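Local coordinates for single-strand DNA-binding protein (Agrobacterium tumefaciens, PDB 3BTP) that binds single-stranded but not double-stranded DNA, whatever its sequence, and mediates nuclear uptake of single-stranded T-DNA copies during plant transformation, at residues D281-A284 with N285-F288; E290-R293 with A294-K298; T384-K388 with E389-W393; P409-L412 with E413-D416. All coordinates share one frame; numbering follows the deposited sequence.

Contact 1: residues D281-A284 with N285-F288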
loop_
_atom_site.group_PDB
_atom_site.type_symbol
_atom_site.label_atom_id
_atom_site.label_comp_id
_atom_site.label_asym_id
_atom_site.label_seq_id
_atom_site.Cartn_x
_atom_site.Cartn_y
_atom_site.Cartn_z
ATOM N N ASP A 281 22.311 -5.286 16.122
ATOM C CA ASP A 281 21.695 -4.623 17.288
ATOM C C ASP A 281 20.931 -5.615 18.139
ATOM O O ASP A 281 20.922 -6.797 17.828
ATOM C CB ASP A 281 20.842 -3.378 16.895
ATOM C CG ASP A 281 19.661 -3.709 15.909
ATOM O OD1 ASP A 281 19.238 -4.870 15.777
ATOM O OD2 ASP A 281 19.162 -2.779 15.240
ATOM N N ALA A 282 20.317 -5.150 19.226
ATOM C CA ALA A 282 19.560 -6.048 20.127
ATOM C C ALA A 282 18.532 -6.947 19.395
ATOM O O ALA A 282 18.185 -8.025 19.921
ATOM C CB ALA A 282 18.898 -5.268 21.295
ATOM N N TYR A 283 18.082 -6.552 18.182
ATOM C CA TYR A 283 17.190 -7.431 17.403
ATOM C C TYR A 283 17.836 -8.117 16.194
ATOM O O TYR A 283 17.105 -8.602 15.321
ATOM C CB TYR A 283 15.873 -6.717 16.988
ATOM C CG TYR A 283 14.921 -6.526 18.158
ATOM C CD1 TYR A 283 13.875 -7.434 18.406
ATOM C CD2 TYR A 283 15.115 -5.473 19.053
ATOM C CE1 TYR A 283 13.051 -7.285 19.492
ATOM C CE2 TYR A 283 14.312 -5.322 20.149
ATOM C CZ TYR A 283 13.284 -6.211 20.366
ATOM O OH TYR A 283 12.492 -5.969 21.465
ATOM N N ALA A 284 19.161 -8.141 16.091
ATOM C CA ALA A 284 19.783 -8.873 14.974
ATOM C C ALA A 284 19.223 -10.313 14.776
ATOM O O ALA A 284 19.137 -11.118 15.726
ATOM C CB ALA A 284 21.307 -8.898 15.102
ATOM N N ASN A 285 18.805 -10.593 13.536
ATOM C CA ASN A 285 18.175 -11.843 13.131
ATOM C C ASN A 285 16.917 -12.206 13.955
ATOM O O ASN A 285 16.474 -13.352 13.928
ATOM C CB ASN A 285 19.221 -12.980 13.026
ATOM C CG ASN A 285 20.451 -12.586 12.121
ATOM O OD1 ASN A 285 21.535 -12.294 12.638
ATOM N ND2 ASN A 285 20.252 -12.526 10.789
ATOM N N LYS A 286 16.341 -11.216 14.648
ATOM C CA LYS A 286 15.031 -11.318 15.293
ATOM C C LYS A 286 13.904 -10.704 14.422
ATOM O O LYS A 286 14.133 -9.734 13.666
ATOM C CB LYS A 286 15.062 -10.666 16.666
ATOM C CG LYS A 286 15.828 -11.460 17.748
ATOM C CD LYS A 286 15.659 -10.822 19.165
ATOM C CE LYS A 286 16.571 -11.502 20.264
ATOM N NZ LYS A 286 16.133 -12.957 20.590
ATOM N N ARG A 287 12.692 -11.242 14.552
ATOM C CA ARG A 287 11.612 -10.957 13.604
ATOM C C ARG A 287 10.902 -9.686 14.022
ATOM O O ARG A 287 10.839 -9.387 15.227
ATOM C CB ARG A 287 10.605 -12.096 13.521
ATOM C CG ARG A 287 11.157 -13.385 12.919
ATOM C CD ARG A 287 10.838 -13.481 11.455
ATOM N NE ARG A 287 11.509 -14.597 10.769
ATOM C CZ ARG A 287 11.297 -14.933 9.491
ATOM N NH1 ARG A 287 10.405 -14.256 8.729
ATOM N NH2 ARG A 287 11.994 -15.940 8.964
ATOM N N PHE A 288 10.345 -8.962 13.045
ATOM C CA PHE A 288 9.591 -7.768 13.360
ATOM C C PHE A 288 8.538 -8.030 14.461
ATOM O O PHE A 288 8.425 -7.225 15.388
ATOM C CB PHE A 288 8.913 -7.146 12.148
ATOM C CG PHE A 288 7.989 -6.010 12.522
ATOM C CD1 PHE A 288 8.501 -4.797 12.951
ATOM C CD2 PHE A 288 6.606 -6.174 12.476
ATOM C CE1 PHE A 288 7.642 -3.754 13.336
ATOM C CE2 PHE A 288 5.734 -5.141 12.849
ATOM C CZ PHE A 288 6.249 -3.925 13.268
#

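Contact 2: residues E290-R293 with A294-K298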
loop_
_atom_site.group_PDB
_atom_site.type_symbol
_atom_site.label_atom_id
_atom_site.label_comp_id
_atom_site.label_asym_id
_atom_site.label_seq_id
_atom_site.Cartn_x
_atom_site.Cartn_y
_atom_site.Cartn_z
ATOM N N GLU A 290 8.450 -9.983 16.981
ATOM C CA GLU A 290 9.056 -9.909 18.319
ATOM C C GLU A 290 9.280 -8.456 18.796
ATOM O O GLU A 290 9.070 -8.126 19.964
ATOM C CB GLU A 290 10.386 -10.684 18.303
ATOM C CG GLU A 290 10.920 -10.997 19.672
ATOM C CD GLU A 290 12.051 -12.027 19.588
ATOM O OE1 GLU A 290 12.059 -12.812 18.589
ATOM O OE2 GLU A 290 12.913 -12.018 20.495
ATOM N N PHE A 291 9.770 -7.610 17.892
ATOM C CA PHE A 291 9.982 -6.209 18.266
ATOM C C PHE A 291 8.637 -5.633 18.641
ATOM O O PHE A 291 8.481 -4.993 19.648
ATOM C CB PHE A 291 10.667 -5.461 17.117
ATOM C CG PHE A 291 10.715 -3.964 17.288
ATOM C CD1 PHE A 291 11.677 -3.365 18.132
ATOM C CD2 PHE A 291 9.782 -3.150 16.619
ATOM C CE1 PHE A 291 11.726 -1.971 18.294
ATOM C CE2 PHE A 291 9.831 -1.777 16.741
ATOM C CZ PHE A 291 10.807 -1.158 17.598
ATOM N N GLU A 292 7.665 -5.913 17.792
ATOM C CA GLU A 292 6.311 -5.480 17.910
ATOM C C GLU A 292 5.701 -5.858 19.298
ATOM O O GLU A 292 5.063 -5.019 19.969
ATOM C CB GLU A 292 5.518 -6.095 16.764
ATOM C CG GLU A 292 4.051 -5.970 16.954
ATOM C CD GLU A 292 3.268 -6.187 15.682
ATOM O OE1 GLU A 292 3.576 -7.143 14.923
ATOM O OE2 GLU A 292 2.322 -5.400 15.437
ATOM N N ARG A 293 5.901 -7.106 19.712
ATOM C CA ARG A 293 5.387 -7.576 21.005
ATOM C C ARG A 293 6.035 -6.921 22.220
ATOM O O ARG A 293 5.381 -6.643 23.168
ATOM C CB ARG A 293 5.425 -9.095 21.083
ATOM C CG ARG A 293 4.158 -9.678 20.468
ATOM C CD ARG A 293 4.212 -11.235 20.330
ATOM N NE ARG A 293 5.491 -11.708 19.782
ATOM C CZ ARG A 293 6.325 -12.515 20.438
ATOM N NH1 ARG A 293 5.981 -12.976 21.649
ATOM N NH2 ARG A 293 7.481 -12.895 19.878
ATOM N N ALA A 294 7.306 -6.601 22.123
ATOM C CA ALA A 294 8.042 -5.913 23.169
ATOM C C ALA A 294 7.665 -4.424 23.203
ATOM O O ALA A 294 7.738 -3.752 24.254
ATOM C CB ALA A 294 9.539 -6.104 22.927
ATOM N N ILE A 295 7.260 -3.892 22.047
ATOM C CA ILE A 295 6.780 -2.532 22.021
ATOM C C ILE A 295 5.420 -2.473 22.693
ATOM O O ILE A 295 5.108 -1.547 23.396
ATOM C CB ILE A 295 6.693 -1.964 20.573
ATOM C CG1 ILE A 295 8.090 -1.756 19.967
ATOM C CG2 ILE A 295 5.804 -0.677 20.531
ATOM C CD1 ILE A 295 8.906 -0.779 20.701
ATOM N N LYS A 296 4.555 -3.420 22.437
ATOM C CA LYS A 296 3.248 -3.222 22.994
ATOM C C LYS A 296 3.158 -3.611 24.493
ATOM O O LYS A 296 2.424 -2.994 25.265
ATOM C CB LYS A 296 2.150 -3.757 22.093
ATOM C CG LYS A 296 2.395 -5.048 21.522
ATOM C CD LYS A 296 1.200 -5.388 20.705
ATOM C CE LYS A 296 1.007 -4.355 19.649
ATOM N NZ LYS A 296 -0.247 -4.729 18.969
ATOM N N THR A 297 4.010 -4.547 24.900
ATOM C CA THR A 297 4.299 -4.747 26.306
ATOM C C THR A 297 4.785 -3.499 27.056
ATOM O O THR A 297 4.194 -3.125 28.074
ATOM C CB THR A 297 5.251 -5.900 26.472
ATOM O OG1 THR A 297 4.535 -7.083 26.065
ATOM C CG2 THR A 297 5.675 -5.977 27.921
ATOM N N LYS A 298 5.809 -2.823 26.549
ATOM C CA LYS A 298 6.298 -1.530 27.129
ATOM C C LYS A 298 5.280 -0.344 27.148
ATOM O O LYS A 298 5.211 0.416 28.148
ATOM C CB LYS A 298 7.548 -1.085 26.373
ATOM C CG LYS A 298 8.366 -0.095 27.115
ATOM C CD LYS A 298 9.724 0.255 26.426
ATOM C CE LYS A 298 10.369 1.329 27.291
ATOM N NZ LYS A 298 11.715 1.795 26.829
#

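Contact 3: residues T384-K388 with E389-W393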
loop_
_atom_site.group_PDB
_atom_site.type_symbol
_atom_site.label_atom_id
_atom_site.label_comp_id
_atom_site.label_asym_id
_atom_site.label_seq_id
_atom_site.Cartn_x
_atom_site.Cartn_y
_atom_site.Cartn_z
ATOM N N THR A 384 -16.994 -2.574 0.920
ATOM C CA THR A 384 -16.855 -3.231 2.232
ATOM C C THR A 384 -18.194 -3.433 2.899
ATOM O O THR A 384 -18.463 -4.468 3.465
ATOM C CB THR A 384 -16.015 -2.369 3.211
ATOM O OG1 THR A 384 -14.689 -2.218 2.731
ATOM C CG2 THR A 384 -15.977 -2.970 4.650
ATOM N N GLN A 385 -19.018 -2.408 2.913
ATOM C CA GLN A 385 -20.266 -2.516 3.646
ATOM C C GLN A 385 -21.255 -3.461 2.918
ATOM O O GLN A 385 -21.902 -4.243 3.562
ATOM C CB GLN A 385 -20.850 -1.121 3.822
ATOM C CG GLN A 385 -19.991 -0.243 4.688
ATOM C CD GLN A 385 -20.654 -0.098 5.998
ATOM O OE1 GLN A 385 -21.107 -1.113 6.555
ATOM N NE2 GLN A 385 -20.843 1.158 6.478
ATOM N N ALA A 386 -21.359 -3.374 1.589
ATOM C CA ALA A 386 -22.144 -4.383 0.832
ATOM C C ALA A 386 -21.673 -5.830 1.092
ATOM O O ALA A 386 -22.522 -6.738 1.275
ATOM C CB ALA A 386 -22.136 -4.054 -0.724
ATOM N N LEU A 387 -20.335 -6.065 1.093
ATOM C CA LEU A 387 -19.757 -7.412 1.390
ATOM C C LEU A 387 -20.119 -7.949 2.776
ATOM O O LEU A 387 -20.339 -9.147 2.940
ATOM C CB LEU A 387 -18.222 -7.442 1.211
ATOM C CG LEU A 387 -17.684 -7.307 -0.228
ATOM C CD1 LEU A 387 -16.209 -6.830 -0.316
ATOM C CD2 LEU A 387 -17.863 -8.559 -1.044
ATOM N N LYS A 388 -20.095 -7.067 3.774
ATOM C CA LYS A 388 -20.471 -7.378 5.147
ATOM C C LYS A 388 -21.920 -7.804 5.257
ATOM O O LYS A 388 -22.248 -8.569 6.115
ATOM C CB LYS A 388 -20.260 -6.171 6.085
ATOM C CG LYS A 388 -18.786 -5.936 6.604
ATOM C CD LYS A 388 -18.330 -7.126 7.487
ATOM C CE LYS A 388 -17.047 -6.859 8.269
ATOM N NZ LYS A 388 -16.465 -8.236 8.577
ATOM N N GLU A 389 -22.790 -7.279 4.412
ATOM C CA GLU A 389 -24.193 -7.663 4.412
ATOM C C GLU A 389 -24.467 -8.886 3.515
ATOM O O GLU A 389 -25.632 -9.247 3.337
ATOM C CB GLU A 389 -25.041 -6.470 3.901
ATOM C CG GLU A 389 -24.905 -5.219 4.778
ATOM C CD GLU A 389 -25.236 -3.827 4.083
ATOM O OE1 GLU A 389 -25.588 -3.708 2.868
ATOM O OE2 GLU A 389 -25.082 -2.806 4.801
ATOM N N GLY A 390 -23.440 -9.470 2.880
ATOM C CA GLY A 390 -23.651 -10.605 2.026
ATOM C C GLY A 390 -23.987 -10.293 0.595
ATOM O O GLY A 390 -24.353 -11.171 -0.160
ATOM N N LYS A 391 -23.857 -9.041 0.196
ATOM C CA LYS A 391 -24.093 -8.677 -1.228
ATOM C C LYS A 391 -22.789 -8.850 -2.063
ATOM O O LYS A 391 -21.702 -9.054 -1.509
ATOM C CB LYS A 391 -24.625 -7.242 -1.361
ATOM C CG LYS A 391 -25.930 -6.953 -0.531
ATOM C CD LYS A 391 -25.899 -5.516 -0.001
ATOM C CE LYS A 391 -27.273 -4.982 0.236
ATOM N NZ LYS A 391 -27.670 -5.393 1.620
ATOM N N LEU A 392 -22.925 -8.791 -3.371
ATOM C CA LEU A 392 -21.807 -8.848 -4.296
ATOM C C LEU A 392 -21.091 -10.238 -4.231
ATOM O O LEU A 392 -19.949 -10.331 -4.582
ATOM C CB LEU A 392 -20.820 -7.687 -3.992
ATOM C CG LEU A 392 -21.239 -6.179 -3.885
ATOM C CD1 LEU A 392 -20.059 -5.276 -3.600
ATOM C CD2 LEU A 392 -21.915 -5.701 -5.136
ATOM N N TRP A 393 -21.787 -11.275 -3.755
ATOM C CA TRP A 393 -21.265 -12.626 -3.640
ATOM C C TRP A 393 -20.964 -13.212 -5.001
ATOM O O TRP A 393 -20.173 -14.184 -5.061
ATOM C CB TRP A 393 -22.267 -13.561 -2.913
ATOM C CG TRP A 393 -23.685 -13.475 -3.458
ATOM C CD1 TRP A 393 -24.699 -12.724 -2.926
ATOM C CD2 TRP A 393 -24.235 -14.073 -4.666
ATOM N NE1 TRP A 393 -25.850 -12.844 -3.681
ATOM C CE2 TRP A 393 -25.601 -13.661 -4.751
ATOM C CE3 TRP A 393 -23.741 -14.973 -5.625
ATOM C CZ2 TRP A 393 -26.487 -14.114 -5.780
ATOM C CZ3 TRP A 393 -24.590 -15.397 -6.670
ATOM C CH2 TRP A 393 -25.957 -14.953 -6.745
#

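Contact 4: residues P409-L412 with E413-D416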
loop_
_atom_site.group_PDB
_atom_site.type_symbol
_atom_site.label_atom_id
_atom_site.label_comp_id
_atom_site.label_asym_id
_atom_site.label_seq_id
_atom_site.Cartn_x
_atom_site.Cartn_y
_atom_site.Cartn_z
ATOM N N PRO A 409 -17.775 -18.946 -3.333
ATOM C CA PRO A 409 -18.079 -19.336 -1.951
ATOM C C PRO A 409 -19.052 -20.524 -1.790
ATOM O O PRO A 409 -18.815 -21.377 -0.909
ATOM C CB PRO A 409 -18.675 -18.026 -1.341
ATOM C CG PRO A 409 -18.212 -16.940 -2.301
ATOM C CD PRO A 409 -18.108 -17.537 -3.627
ATOM N N SER A 410 -20.106 -20.598 -2.625
ATOM C CA SER A 410 -20.980 -21.823 -2.614
ATOM C C SER A 410 -20.246 -23.092 -2.964
ATOM O O SER A 410 -20.314 -24.065 -2.234
ATOM C CB SER A 410 -22.302 -21.646 -3.402
ATOM O OG SER A 410 -22.078 -21.533 -4.812
ATOM N N ARG A 411 -19.473 -23.068 -4.032
ATOM C CA ARG A 411 -18.578 -24.230 -4.363
ATOM C C ARG A 411 -17.673 -24.671 -3.236
ATOM O O ARG A 411 -17.496 -25.869 -3.019
ATOM C CB ARG A 411 -17.774 -23.942 -5.613
ATOM C CG ARG A 411 -16.905 -25.133 -6.093
ATOM C CD ARG A 411 -17.723 -26.436 -6.279
ATOM N NE ARG A 411 -18.724 -26.287 -7.344
ATOM C CZ ARG A 411 -19.604 -27.241 -7.694
ATOM N NH1 ARG A 411 -19.619 -28.470 -7.054
ATOM N NH2 ARG A 411 -20.500 -26.966 -8.656
ATOM N N LEU A 412 -17.124 -23.710 -2.472
ATOM C CA LEU A 412 -16.216 -24.054 -1.383
ATOM C C LEU A 412 -17.019 -24.529 -0.195
ATOM O O LEU A 412 -16.661 -25.498 0.471
ATOM C CB LEU A 412 -15.309 -22.838 -0.963
ATOM C CG LEU A 412 -14.364 -23.189 0.214
ATOM C CD1 LEU A 412 -13.405 -24.299 -0.148
ATOM C CD2 LEU A 412 -13.559 -21.977 0.753
ATOM N N GLU A 413 -18.085 -23.815 0.126
ATOM C CA GLU A 413 -18.995 -24.319 1.141
ATOM C C GLU A 413 -19.389 -25.794 0.902
ATOM O O GLU A 413 -19.331 -26.626 1.827
ATOM C CB GLU A 413 -20.256 -23.470 1.189
ATOM C CG GLU A 413 -20.815 -23.491 2.578
ATOM C CD GLU A 413 -22.317 -23.427 2.622
ATOM O OE1 GLU A 413 -22.996 -22.977 1.654
ATOM O OE2 GLU A 413 -22.838 -23.844 3.660
ATOM N N TYR A 414 -19.790 -26.086 -0.350
ATOM C CA TYR A 414 -20.146 -27.406 -0.760
ATOM C C TYR A 414 -18.960 -28.346 -0.650
ATOM O O TYR A 414 -19.055 -29.359 0.006
ATOM C CB TYR A 414 -20.671 -27.415 -2.183
ATOM C CG TYR A 414 -21.160 -28.762 -2.618
ATOM C CD1 TYR A 414 -22.382 -29.272 -2.141
ATOM C CD2 TYR A 414 -20.419 -29.549 -3.517
ATOM C CE1 TYR A 414 -22.836 -30.535 -2.531
ATOM C CE2 TYR A 414 -20.863 -30.847 -3.911
ATOM C CZ TYR A 414 -22.066 -31.299 -3.416
ATOM O OH TYR A 414 -22.536 -32.547 -3.788
ATOM N N SER A 415 -17.856 -28.033 -1.311
ATOM C CA SER A 415 -16.819 -29.028 -1.460
ATOM C C SER A 415 -15.934 -29.229 -0.197
ATOM O O SER A 415 -15.290 -30.280 -0.087
ATOM C CB SER A 415 -15.955 -28.764 -2.732
ATOM O OG SER A 415 -14.998 -27.680 -2.536
ATOM N N ASP A 416 -15.884 -28.245 0.711
ATOM C CA ASP A 416 -15.048 -28.292 1.924
ATOM C C ASP A 416 -15.610 -27.383 3.028
ATOM O O ASP A 416 -15.038 -26.308 3.313
ATOM C CB ASP A 416 -13.608 -27.900 1.571
ATOM C CG ASP A 416 -12.610 -28.128 2.702
ATOM O OD1 ASP A 416 -13.008 -28.263 3.906
ATOM O OD2 ASP A 416 -11.381 -28.097 2.363
#

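Contact 1: residues D281-A284 with N285-F288
Y283 and K286 meet across two overlapping beta turns in the loop between strand 272-275 and helix 288-299. The first turn, D281 to A284, is type I. The second, Y283 to K286, is type II.

Backbone bonds close both turns. A284 N donates to D281 O at 2.8 Å. K286 N donates to Y283 O, also at 2.8 Å, and the donor stands above the carbonyl plane, 44° out of it. N285 takes the third position of the type II turn with positive phi, 56°.

Side chains add polar bonds. D281 OD1 accepts from Y283 N at 3.2 Å, which makes an Asx turn on top of the type I turn. The amide comes from above the carboxylate plane. D281 OD2 takes part in a salt bridge with R277 and accepts from F278 N, so the carboxylate also ties the turn back to the preceding chain. R287 sits at the N-cap position of the helix that follows and forms a salt bridge with D329.

The remaining contacts are van der Waals. The Y283 and K286 side chains cross at about a right angle. K286 CB lies obliquely to the tyrosine ring, 3.9 Å from Y283 CD1. K286 CG is anti to its own carbonyl carbon (chi1 -73°), and the lysine chain then runs back along the turn until it bends at chi4. The rings of Y283 and F291 meet edge-to-face, and Y283 also touches F332 of helix 327-335. Further along the lysine, K286 CD passes 3.8 Å from A282 O.

Contact 2: residues E290-R293 with A294-K298
The F291 ring and the I295 side chain meet one turn apart on helix 288-299 and cross obliquely. I295 CG1 sits over one face of the ring, offset toward its rim. It lies 3.8 Å from the ring centroid and 18° off the ring normal, a CH-pi contact. F291 CG is anti to the backbone N (chi1 170°), and the ring comes alongside the next turn. I295 CD1 continues across the same ring, 3.7 Å from F291 CZ. The pair faces strand 263-266, where both side chains touch I265.

K296 lies along another side of the helix. With chi1 at 44°, K296 CG falls between the backbone N and the carbonyl carbon and lies 3.1 Å from E292 O. K296 NZ stays 4.4 Å from E292 OE2, beyond a salt bridge. It instead makes a weak hydrogen bond to S301 O.

T297 grips R293 O twice. T297 N and T297 OG1 each lie 3.0 Å from R293 O, on opposite faces of the carbonyl plane. The chemistry thus divides the helix: an apolar pair, F291 and I295, faces strand 263-266, while on the exposed side a threonine hydroxyl spends its proton on the helix backbone. E292 and K296 can probably attract each other only loosely.

Contact 3: residues T384-K388 with E389-W393
A Schellman motif ends helix 382-388 here and turns the chain into the loop that leads to strand 396-399. K391 N bonds to A386 O at 2.9 Å, the long bond of the motif. G390 N bonds to L387 O at 3.1 Å, from well above the carbonyl plane (72° out of it). E389 N keeps a helical bond to Q385 O at 3.3 Å. G390 has positive phi, 88°. At its backbone angles a CB would press against the preceding carbonyl oxygen.

Side chains close round the turn. A386 CB meets L392 CD1 at 3.8 Å. This resembles the usual apolar staple of the motif but falls one residue further on. L387 CD2 approaches L392 CB more loosely, at 4.3 Å, and L387 also packs on L374 of helix 371-377. L392 packs on an apolar side chain of another protein's chain as well. Within 389-393, the exposed K391 and E389 form a salt bridge, K391 NZ to E389 OE1, of 3.0 Å. The lysine chain bends at chi2 and chi4 to reach it. K388 NZ bonds to G428 O instead. The two backbone bonds and the positive-phi glycine are typical of a Schellman C-cap.

Contact 4: residues P409-L412 with E413-D416
R411 and Y414 lie side by side on the short helix 409-415, pointing the same way. R411 NH1 comes within 3.8 Å of Y414 CD2. The guanidinium and ring planes are nearly perpendicular, 86° apart. R411 CG is anti to the backbone N (chi1 -175°), and bends at chi2 and chi3 fold the chain back toward the tyrosine. On another side of the helix L412 and D416 also run alongside each other, with L412 CD1 near D416 CB.

Behind these side chains stands a regular ladder of backbone bonds. E413 N reaches P409 O at 2.7 Å and Y414 N reaches S410 O at 2.8 Å, both almost straight. S415 N donates to R411 O at 2.8 Å. D416 N closes the last turn on L412 O.

Farther out, P409 and L412 pack on F420 of helix 417-427, and L412 also meets V398 and M407 of the barrel strands. S408 OG accepts from R411 N at the start of the helix. D416 leaves helical geometry and is the N-cap of helix 417-427, so it links two consecutive helices. Its OD1 accepts from H419 N and forms a salt bridge with R401 NH2.

Contacts 1 and 2 are neighbours at the surface. The Y283 hydroxyl reaches A294 CB on helix 288-299, so contact 1 leads into the helix that contact 2 describes. Contacts 3 and 4 belong to the later part of the chain, lie about 18 Å apart between centres and are partly buried. In sequence they lie before and after strands 396-399 and 405-407 of the eight-stranded barrel, and W393 touches P409. Contact 2 is mid-helix, with an aromatic-aliphatic pair; contact 4 spans a whole short helix. Contact 1 relies on a type II turn, with an Asx turn before it, contact 3 on a glycine helix end, contact 4 on a backbone ladder that ends at D416, whose carboxylate caps the next helix.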